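Putative transcriptional regulator, sugar-binding family (Arthrobacter aurescens, PDB 3NZE) probably acts as a sugar-responsive, DNA-binding transcriptional regulator of the SorC family, the crystallised part being its putative sugar-binding domain. Local coordinates at residues A[153-158]-A[225-230]; A[219-224]-A[245-250]. One frame throughout, in Å; residues are numbered along the deposited sequence.

Following the chain from the N terminus, segment 153-158 comes first, then 219-224, 225-230 and 245-250, so the two contacts cross instead of nesting. Contact 1 closes a loop of 66 residues, which holds helix 177-185, the antiparallel strands 188-192 and 195-198, and helix 217-221, and returns to the sheet beside its starting strand. Contact 2 closes a shorter loop of 20 residues through strand 225-230 and helix 236-244. The two share a seam: R226 N meets T249 OG1 and C228 N meets D250 O, each at 2.8 Å. Together they tie the central parallel strands to the turns that lead into strands 225-230 and 250-254.

Contact 1: residues A[153-158]-A[225-230]; sequences IAIFGV and RRICVV
I227 N donates to A154 O at 2.8 Å in a nearly straight bond (173°), the shortest in the backbone ladder of two parallel strands. On the other side of the same residue, I227 O takes F156 N at 2.9 Å, with a weaker CA-H...O contact from I155; this oxygen also lies over one face of the F156 ring, toward its rim. A154 N to R225 O and V229 N to F156 O complete the ladder. Beyond F156 the direct ladder stops, and a water spans the gap, accepting from V158 N (2.9 Å) and donating to V229 O (2.7 Å).

With CG set between its backbone N and carbonyl carbon (chi1 52°), F156 swings its ring across to the neighbouring strand. R226 CB meets the ring edge, 3.8 Å from F156 CE2, while C228 CB packs 3.6 Å from F156 CE1 and C228 SG stands obliquely to the ring. That sulfur also touches V158 CG2 at 3.4 Å. Replacing F156 by an alanine would probably leave R226 CB and C228 without their aromatic neighbour and open a gap on this face of the sheet. The guanidinium of R226 leads away, its NE bonding L247 O.

Consistent with a Rossmann-like fold, strand 225-230 lies between strands 153-160 and 250-254, and strand 59-62 pairs with the far edge of 153-160. On the face away from F156, I155 and I227 pack against I50 of helix 35-50, and V229 also touches that helix, at V42 and A46.

Contact 2: residues A[219-224]-A[245-250]; sequences QLRQVR and AGLATD
R221 of helix 217-221 reaches across to A245 and G246, where a Schellman motif ends helix 236-244. G246 takes the positive phi (69°) at which the chain leaves the helix, and the turn after it leads toward strand 250-254. The contact therefore joins helix 217-221 and the chain after it to the C-terminal end of helix 236-244, on the loops that lead into the parallel strands 225-230 and 250-254.

A single direct hydrogen bond crosses the interface: R221 NH1 donates to A245 O at 2.8 Å, meeting a lone pair in the carbonyl plane, although the oxygen stands 18° out of the guanidinium plane. The arginine chain is extended at chi2. R221 CD passes 3.3 Å from A245 O, and the bend at chi3 (-72°) then sends the guanidinium onward, so that NH1 can donate to that same oxygen. A positive group at the C-terminal end of a helix would probably be favourable to the helix dipole.

Backbone carbonyls of both segments are also gathered by one outside side chain. The guanidinium of R226 bonds V223 O on one segment and G246 O on the other.

Apolar packing is lighter. L220 CD1 approaches L247 CD2 at 4.3 Å, and both leucines rest on V192 of strand 188-192. The same L247 CD2 comes obliquely to the R221 guanidinium, 4.0 Å from R221 NH1.

Just before the two strands begin, the methyl of T249 lies near the R224 carbonyl, with T249 CG2 3.9 Å from R224 O. The hydroxyl of T249 accepts from R226 N, while T249 OG1 donates to D250 OD2 at 2.7 Å, on the anti side of the carboxylate and tilted out of its plane; the same oxygen is also salt-bridged by R225 NE.

Contact 1: residues A[153-158]-A[225-230]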
loop_
_atom_site.group_PDB
_atom_site.type_symbol
_atom_site.label_atom_id
_atom_site.label_comp_id
_atom_site.label_asym_id
_atom_site.label_seq_id
_atom_site.Cartn_x
_atom_site.Cartn_y
_atom_site.Cartn_z
ATOM N N ILE A 153 7.938 -0.386 10.425
ATOM C CA ILE A 153 6.552 -0.201 10.001
ATOM C C ILE A 153 6.457 -0.170 8.477
ATOM O O ILE A 153 7.437 0.126 7.776
ATOM C CB ILE A 153 5.874 1.066 10.622
ATOM C CG1 ILE A 153 6.331 2.352 9.938
ATOM C CG2 ILE A 153 6.093 1.126 12.141
ATOM C CD1 ILE A 153 5.653 3.611 10.504
ATOM N N ALA A 154 5.288 -0.537 7.957
ATOM C CA ALA A 154 5.043 -0.519 6.511
ATOM C C ALA A 154 3.786 0.293 6.284
ATOM O O ALA A 154 2.834 0.168 7.040
ATOM C CB ALA A 154 4.847 -1.933 5.973
ATOM N N ILE A 155 3.781 1.132 5.253
ATOM C CA ILE A 155 2.604 1.941 4.953
ATOM C C ILE A 155 2.255 1.744 3.503
ATOM O O ILE A 155 3.119 1.886 2.639
ATOM C CB ILE A 155 2.867 3.443 5.181
ATOM C CG1 ILE A 155 3.505 3.674 6.553
ATOM C CG2 ILE A 155 1.561 4.234 5.051
ATOM C CD1 ILE A 155 4.011 5.100 6.781
ATOM N N PHE A 156 0.993 1.434 3.225
ATOM C CA PHE A 156 0.603 1.069 1.867
ATOM C C PHE A 156 -0.877 1.242 1.587
ATOM O O PHE A 156 -1.713 1.160 2.490
ATOM C CB PHE A 156 0.994 -0.378 1.549
ATOM C CG PHE A 156 0.516 -1.391 2.572
ATOM C CD1 PHE A 156 -0.748 -1.962 2.477
ATOM C CD2 PHE A 156 1.345 -1.769 3.611
ATOM C CE1 PHE A 156 -1.178 -2.906 3.411
ATOM C CE2 PHE A 156 0.926 -2.717 4.552
ATOM C CZ PHE A 156 -0.337 -3.285 4.447
ATOM N N GLY A 157 -1.190 1.445 0.311
ATOM C CA GLY A 157 -2.555 1.351 -0.167
ATOM C C GLY A 157 -2.801 -0.037 -0.748
ATOM O O GLY A 157 -1.988 -0.949 -0.591
ATOM N N VAL A 158 -3.934 -0.202 -1.421
ATOM C CA VAL A 158 -4.303 -1.501 -1.974
ATOM C C VAL A 158 -4.794 -1.329 -3.405
ATOM O O VAL A 158 -5.668 -0.496 -3.670
ATOM C CB VAL A 158 -5.430 -2.160 -1.147
ATOM C CG1 VAL A 158 -5.793 -3.534 -1.716
ATOM C CG2 VAL A 158 -5.007 -2.305 0.310
ATOM N N ARG A 225 4.104 -2.967 12.662
ATOM C CA ARG A 225 2.873 -2.269 12.330
ATOM C C ARG A 225 2.773 -2.117 10.812
ATOM O O ARG A 225 3.730 -1.705 10.152
ATOM C CB ARG A 225 2.821 -0.886 13.000
ATOM C CG ARG A 225 2.863 -0.898 14.542
ATOM C CD ARG A 225 1.613 -1.527 15.167
ATOM N NE ARG A 225 0.441 -0.647 15.182
ATOM C CZ ARG A 225 0.131 0.199 16.171
ATOM N NH1 ARG A 225 0.914 0.304 17.240
ATOM N NH2 ARG A 225 -0.967 0.942 16.092
ATOM N N ARG A 226 1.601 -2.443 10.274
ATOM C CA ARG A 226 1.340 -2.325 8.846
ATOM C C ARG A 226 0.105 -1.454 8.661
ATOM O O ARG A 226 -1.007 -1.849 9.018
ATOM C CB ARG A 226 1.118 -3.699 8.207
ATOM C CG ARG A 226 2.391 -4.524 8.066
ATOM C CD ARG A 226 2.505 -5.563 9.144
ATOM N NE ARG A 226 1.389 -6.510 9.108
ATOM C CZ ARG A 226 1.200 -7.459 10.011
ATOM N NH1 ARG A 226 0.148 -8.267 9.917
ATOM N NH2 ARG A 226 2.055 -7.597 11.013
ATOM N N ILE A 227 0.309 -0.264 8.115
ATOM C CA ILE A 227 -0.763 0.725 8.027
ATOM C C ILE A 227 -1.291 0.704 6.610
ATOM O O ILE A 227 -0.568 1.018 5.662
ATOM C CB ILE A 227 -0.288 2.156 8.369
ATOM C CG1 ILE A 227 0.201 2.246 9.819
ATOM C CG2 ILE A 227 -1.418 3.154 8.217
ATOM C CD1 ILE A 227 1.581 1.727 10.048
ATOM N N CYS A 228 -2.552 0.316 6.486
ATOM C CA CYS A 228 -3.199 0.116 5.201
ATOM C C CYS A 228 -4.225 1.218 4.986
ATOM O O CYS A 228 -5.104 1.437 5.830
ATOM C CB CYS A 228 -3.880 -1.257 5.205
ATOM S SG CYS A 228 -4.758 -1.642 3.685
ATOM N N VAL A 229 -4.127 1.919 3.857
ATOM C CA VAL A 229 -4.985 3.078 3.622
ATOM C C VAL A 229 -5.779 2.850 2.356
ATOM O O VAL A 229 -5.202 2.617 1.305
ATOM C CB VAL A 229 -4.177 4.373 3.449
ATOM C CG1 VAL A 229 -5.130 5.550 3.278
ATOM C CG2 VAL A 229 -3.229 4.588 4.640
ATOM N N VAL A 230 -7.100 2.914 2.465
ATOM C CA VAL A 230 -7.975 2.621 1.338
ATOM C C VAL A 230 -9.058 3.677 1.142
ATOM O O VAL A 230 -9.680 4.112 2.098
ATOM C CB VAL A 230 -8.655 1.262 1.565
ATOM C CG1 VAL A 230 -9.835 1.087 0.628
ATOM C CG2 VAL A 230 -7.638 0.148 1.380
HETATM O O HOH W 1 -5.415 2.282 -1.384
#

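Contact 2: residues A[219-224]-A[245-250]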
loop_
_atom_site.group_PDB
_atom_site.type_symbol
_atom_site.label_atom_id
_atom_site.label_comp_id
_atom_site.label_asym_id
_atom_site.label_seq_id
_atom_site.Cartn_x
_atom_site.Cartn_y
_atom_site.Cartn_z
ATOM N N GLN A 219 7.045 -11.528 4.328
ATOM C CA GLN A 219 7.853 -10.483 4.943
ATOM C C GLN A 219 7.001 -9.391 5.586
ATOM O O GLN A 219 7.279 -8.964 6.705
ATOM C CB GLN A 219 8.821 -9.880 3.925
ATOM C CG GLN A 219 9.735 -8.833 4.532
ATOM C CD GLN A 219 10.772 -8.330 3.544
ATOM O OE1 GLN A 219 11.726 -9.038 3.211
ATOM N NE2 GLN A 219 10.590 -7.104 3.071
ATOM N N LEU A 220 5.963 -8.931 4.887
ATOM C CA LEU A 220 5.067 -7.932 5.459
ATOM C C LEU A 220 4.464 -8.398 6.770
ATOM O O LEU A 220 4.365 -7.633 7.728
ATOM C CB LEU A 220 3.922 -7.607 4.506
ATOM C CG LEU A 220 4.179 -6.609 3.394
ATOM C CD1 LEU A 220 2.848 -6.266 2.752
ATOM C CD2 LEU A 220 4.857 -5.357 3.943
ATOM N N ARG A 221 4.039 -9.653 6.816
ATOM C CA ARG A 221 3.364 -10.138 8.006
ATOM C C ARG A 221 4.271 -10.158 9.236
ATOM O O ARG A 221 3.786 -10.295 10.349
ATOM C CB ARG A 221 2.735 -11.516 7.760
ATOM C CG ARG A 221 1.441 -11.466 6.944
ATOM C CD ARG A 221 0.745 -12.836 6.897
ATOM N NE ARG A 221 1.447 -13.790 6.045
ATOM C CZ ARG A 221 1.174 -14.004 4.760
ATOM N NH1 ARG A 221 0.195 -13.340 4.158
ATOM N NH2 ARG A 221 1.883 -14.893 4.073
ATOM N N GLN A 222 5.581 -10.017 9.035
ATOM C CA GLN A 222 6.506 -10.011 10.169
ATOM C C GLN A 222 6.837 -8.593 10.622
ATOM O O GLN A 222 7.532 -8.404 11.624
ATOM C CB GLN A 222 7.810 -10.754 9.839
ATOM C CG GLN A 222 7.649 -12.005 8.981
ATOM C CD GLN A 222 6.626 -12.980 9.536
ATOM O OE1 GLN A 222 6.517 -13.160 10.751
ATOM N NE2 GLN A 222 5.872 -13.619 8.644
ATOM N N VAL A 223 6.370 -7.599 9.867
ATOM C CA VAL A 223 6.629 -6.215 10.220
ATOM C C VAL A 223 5.699 -5.846 11.378
ATOM O O VAL A 223 4.546 -6.286 11.431
ATOM C CB VAL A 223 6.416 -5.288 9.019
ATOM C CG1 VAL A 223 6.575 -3.817 9.427
ATOM C CG2 VAL A 223 7.393 -5.635 7.916
ATOM N N ARG A 224 6.203 -5.052 12.315
ATOM C CA ARG A 224 5.454 -4.792 13.545
ATOM C C ARG A 224 4.101 -4.096 13.354
ATOM O O ARG A 224 3.078 -4.571 13.850
ATOM C CB ARG A 224 6.298 -4.018 14.546
ATOM C CG ARG A 224 5.762 -4.184 15.949
ATOM C CD ARG A 224 6.492 -3.320 16.936
ATOM N NE ARG A 224 6.005 -1.954 16.888
ATOM C CZ ARG A 224 6.690 -0.954 16.356
ATOM N NH1 ARG A 224 6.185 0.271 16.350
ATOM N NH2 ARG A 224 7.886 -1.189 15.844
ATOM N N ALA A 245 -5.349 -11.945 3.714
ATOM C CA ALA A 245 -3.928 -12.264 3.757
ATOM C C ALA A 245 -3.264 -11.799 5.056
ATOM O O ALA A 245 -2.096 -12.106 5.308
ATOM C CB ALA A 245 -3.212 -11.674 2.546
ATOM N N GLY A 246 -4.011 -11.070 5.878
ATOM C CA GLY A 246 -3.513 -10.599 7.159
ATOM C C GLY A 246 -2.429 -9.549 7.022
ATOM O O GLY A 246 -1.531 -9.442 7.860
ATOM N N LEU A 247 -2.502 -8.771 5.950
ATOM C CA LEU A 247 -1.425 -7.849 5.653
ATOM C C LEU A 247 -1.384 -6.631 6.574
ATOM O O LEU A 247 -0.310 -6.126 6.859
ATOM C CB LEU A 247 -1.473 -7.429 4.185
ATOM C CG LEU A 247 -1.288 -8.570 3.198
ATOM C CD1 LEU A 247 -1.162 -7.993 1.788
ATOM C CD2 LEU A 247 -0.036 -9.360 3.553
ATOM N N ALA A 248 -2.542 -6.193 7.070
ATOM C CA ALA A 248 -2.633 -4.939 7.829
ATOM C C ALA A 248 -2.713 -5.178 9.336
ATOM O O ALA A 248 -3.218 -6.204 9.767
ATOM C CB ALA A 248 -3.846 -4.163 7.383
ATOM N N THR A 249 -2.204 -4.235 10.124
ATOM C CA THR A 249 -2.516 -4.191 11.553
ATOM C C THR A 249 -3.431 -2.995 11.852
ATOM O O THR A 249 -4.208 -3.016 12.807
ATOM C CB THR A 249 -1.245 -4.088 12.432
ATOM O OG1 THR A 249 -0.477 -2.942 12.028
ATOM C CG2 THR A 249 -0.390 -5.332 12.294
ATOM N N ASP A 250 -3.318 -1.946 11.037
ATOM C CA ASP A 250 -4.070 -0.714 11.208
ATOM C C ASP A 250 -4.668 -0.321 9.862
ATOM O O ASP A 250 -3.979 -0.320 8.848
ATOM C CB ASP A 250 -3.161 0.409 11.708
ATOM C CG ASP A 250 -2.501 0.075 13.036
ATOM O OD1 ASP A 250 -3.052 0.444 14.097
ATOM O OD2 ASP A 250 -1.439 -0.570 13.021
#